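Local coordinates for hexokinase (Schistosoma mansoni, PDB 1BDG), which catalyses the ATP-dependent phosphorylation of glucose and other hexoses to hexose 6-phosphates, the entry step of glycolysis, at residues Y282-V286 against R373-A378. Residues are numbered along the deposited sequence; the frame is centred on the assembly and turned at random.
Sequences YEKMV and RAAYLA. With GLC (alpha-D-glucopyranose), chain B.
L377 turns its side chain into the short turn 282-286 and meets three residues there. Its CD1 lies 3.5 Å from CB of M285, and its CB lies 3.5 Å from CG2 of V286; both of these side chains run across the leucine at a slant, and leucine suits this, its apolar CD1 branch touching both. Y282, by contrast, slides past it antiparallel, bringing CE1 to 4.0 Å from L377 CB. With CG anti to the backbone N (chi1 171°), the tyrosine reaches across the helix, nearly at right angles to its axis, until its OH donates to the carbonyl O of L377, 2.7 Å away. That oxygen lies at the ring edge, but the hydroxyl stands above the carbonyl plane, at a C=O...O angle of 98°. Tyrosine suits the place: V286 CG2 sits above one ring face, toward the rim, W250 adds an edge-to-face contact, and the phenol finds a buried acceptor.

The contact lies inside the large subdomain of hexokinase, whose family belongs to the actin-like ATPase clan; here the long helix 357-389 backs a glucose-binding turn. E283 points the other way, and its OE2 accepts hydrogen bonds from glucose O1 and the backbone N of T222.

A374, with nothing beyond CB, lets the backbones approach to 4.4 Å between its CA and that of V286. R373 crosses M285 at about a right angle; the unbranched methionine sets CE over the NH1 end of one guanidinium face, 3.8 Å from NH1, while NH1 salt-bridges D267 and a water joins NE to the carbonyl O of M285.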
loop_
_atom_site.group_PDB
_atom_site.type_symbol
_atom_site.label_atom_id
_atom_site.label_comp_id
_atom_site.label_asym_id
_atom_site.label_seq_id
_atom_site.Cartn_x
_atom_site.Cartn_y
_atom_site.Cartn_z
ATOM N N TYR A 282 -5.427 6.075 -8.343
ATOM C CA TYR A 282 -4.973 6.903 -7.244
ATOM C C TYR A 282 -3.686 6.312 -6.678
ATOM O O TYR A 282 -2.739 7.053 -6.382
ATOM C CB TYR A 282 -6.051 7.009 -6.163
ATOM C CG TYR A 282 -5.599 7.679 -4.887
ATOM C CD1 TYR A 282 -5.384 9.050 -4.830
ATOM C CD2 TYR A 282 -5.413 6.943 -3.730
ATOM C CE1 TYR A 282 -4.997 9.672 -3.648
ATOM C CE2 TYR A 282 -5.032 7.557 -2.540
ATOM C CZ TYR A 282 -4.827 8.920 -2.510
ATOM O OH TYR A 282 -4.468 9.515 -1.332
ATOM N N GLU A 283 -3.620 4.983 -6.592
ATOM C CA GLU A 283 -2.437 4.326 -6.050
ATOM C C GLU A 283 -1.178 4.627 -6.841
ATOM O O GLU A 283 -0.104 4.798 -6.278
ATOM C CB GLU A 283 -2.634 2.818 -5.987
ATOM C CG GLU A 283 -1.351 2.062 -5.701
ATOM C CD GLU A 283 -1.578 0.610 -5.479
ATOM O OE1 GLU A 283 -1.701 -0.127 -6.471
ATOM O OE2 GLU A 283 -1.645 0.206 -4.305
ATOM N N LYS A 284 -1.316 4.663 -8.155
ATOM C CA LYS A 284 -0.200 4.927 -9.040
ATOM C C LYS A 284 0.388 6.329 -8.880
ATOM O O LYS A 284 1.483 6.609 -9.388
ATOM C CB LYS A 284 -0.635 4.657 -10.478
ATOM C CG LYS A 284 -0.837 3.187 -10.742
ATOM C CD LYS A 284 -1.638 2.922 -11.981
ATOM C CE LYS A 284 -1.194 1.633 -12.648
ATOM N NZ LYS A 284 -2.228 0.589 -12.699
ATOM N N MET A 285 -0.344 7.210 -8.193
ATOM C CA MET A 285 0.110 8.578 -7.950
ATOM C C MET A 285 0.799 8.656 -6.601
ATOM O O MET A 285 1.602 9.545 -6.376
ATOM C CB MET A 285 -1.067 9.567 -7.933
ATOM C CG MET A 285 -1.853 9.738 -9.246
ATOM S SD MET A 285 -3.425 10.630 -9.047
ATOM C CE MET A 285 -2.977 12.293 -9.375
ATOM N N VAL A 286 0.548 7.660 -5.756
ATOM C CA VAL A 286 1.052 7.609 -4.382
ATOM C C VAL A 286 2.082 6.546 -3.936
ATOM O O VAL A 286 3.082 6.886 -3.302
ATOM C CB VAL A 286 -0.154 7.532 -3.393
ATOM C CG1 VAL A 286 0.309 7.545 -1.964
ATOM C CG2 VAL A 286 -1.102 8.669 -3.636
ATOM N N ARG A 373 4.001 15.472 -4.108
ATOM C CA ARG A 373 2.590 15.262 -4.401
ATOM C C ARG A 373 2.105 13.916 -3.865
ATOM O O ARG A 373 0.935 13.761 -3.506
ATOM C CB ARG A 373 2.371 15.295 -5.901
ATOM C CG ARG A 373 0.940 15.064 -6.331
ATOM C CD ARG A 373 0.854 14.912 -7.833
ATOM N NE ARG A 373 1.509 13.695 -8.304
ATOM C CZ ARG A 373 1.298 13.151 -9.496
ATOM N NH1 ARG A 373 0.451 13.710 -10.353
ATOM N NH2 ARG A 373 1.922 12.035 -9.829
ATOM N N ALA A 374 3.003 12.936 -3.846
ATOM C CA ALA A 374 2.688 11.605 -3.367
ATOM C C ALA A 374 2.234 11.692 -1.926
ATOM O O ALA A 374 1.104 11.329 -1.602
ATOM C CB ALA A 374 3.901 10.734 -3.483
ATOM N N ALA A 375 3.104 12.245 -1.077
ATOM C CA ALA A 375 2.818 12.401 0.354
ATOM C C ALA A 375 1.526 13.180 0.559
ATOM O O ALA A 375 0.603 12.701 1.208
ATOM C CB ALA A 375 3.986 13.096 1.067
ATOM N N TYR A 376 1.436 14.352 -0.048
ATOM C CA TYR A 376 0.245 15.173 0.065
ATOM C C TYR A 376 -1.018 14.414 -0.320
ATOM O O TYR A 376 -2.058 14.594 0.298
ATOM C CB TYR A 376 0.387 16.419 -0.797
ATOM C CG TYR A 376 1.355 17.431 -0.255
ATOM C CD1 TYR A 376 1.782 17.374 1.069
ATOM C CD2 TYR A 376 1.831 18.459 -1.051
ATOM C CE1 TYR A 376 2.650 18.314 1.583
ATOM C CE2 TYR A 376 2.708 19.407 -0.545
ATOM C CZ TYR A 376 3.110 19.323 0.775
ATOM O OH TYR A 376 3.985 20.240 1.283
ATOM N N LEU A 377 -0.940 13.560 -1.335
ATOM C CA LEU A 377 -2.120 12.805 -1.730
ATOM C C LEU A 377 -2.589 11.865 -0.607
ATOM O O LEU A 377 -3.774 11.863 -0.261
ATOM C CB LEU A 377 -1.894 12.063 -3.052
ATOM C CG LEU A 377 -1.976 12.885 -4.348
ATOM C CD1 LEU A 377 -1.663 12.036 -5.559
ATOM C CD2 LEU A 377 -3.352 13.489 -4.490
ATOM N N ALA A 378 -1.660 11.134 0.010
ATOM C CA ALA A 378 -1.997 10.212 1.106
ATOM C C ALA A 378 -2.546 11.040 2.262
ATOM O O ALA A 378 -3.508 10.632 2.940
ATOM C CB ALA A 378 -0.769 9.448 1.548
HETATM C C1 GLC B . -2.780 -2.603 -2.989
HETATM C C2 GLC B . -3.827 -3.676 -2.688
HETATM C C3 GLC B . -4.477 -3.395 -1.353
HETATM C C4 GLC B . -3.411 -3.295 -0.277
HETATM C C5 GLC B . -2.416 -2.220 -0.656
HETATM C C6 GLC B . -1.282 -2.107 0.346
HETATM O O1 GLC B . -3.415 -1.369 -2.987
HETATM O O2 GLC B . -4.833 -3.691 -3.699
HETATM O O3 GLC B . -5.388 -4.433 -1.022
HETATM O O4 GLC B . -4.007 -2.995 0.962
HETATM O O5 GLC B . -1.830 -2.545 -1.917
HETATM O O6 GLC B . -0.252 -3.031 0.064
HETATM O O HOH W 1 3.429 11.446 -6.921
#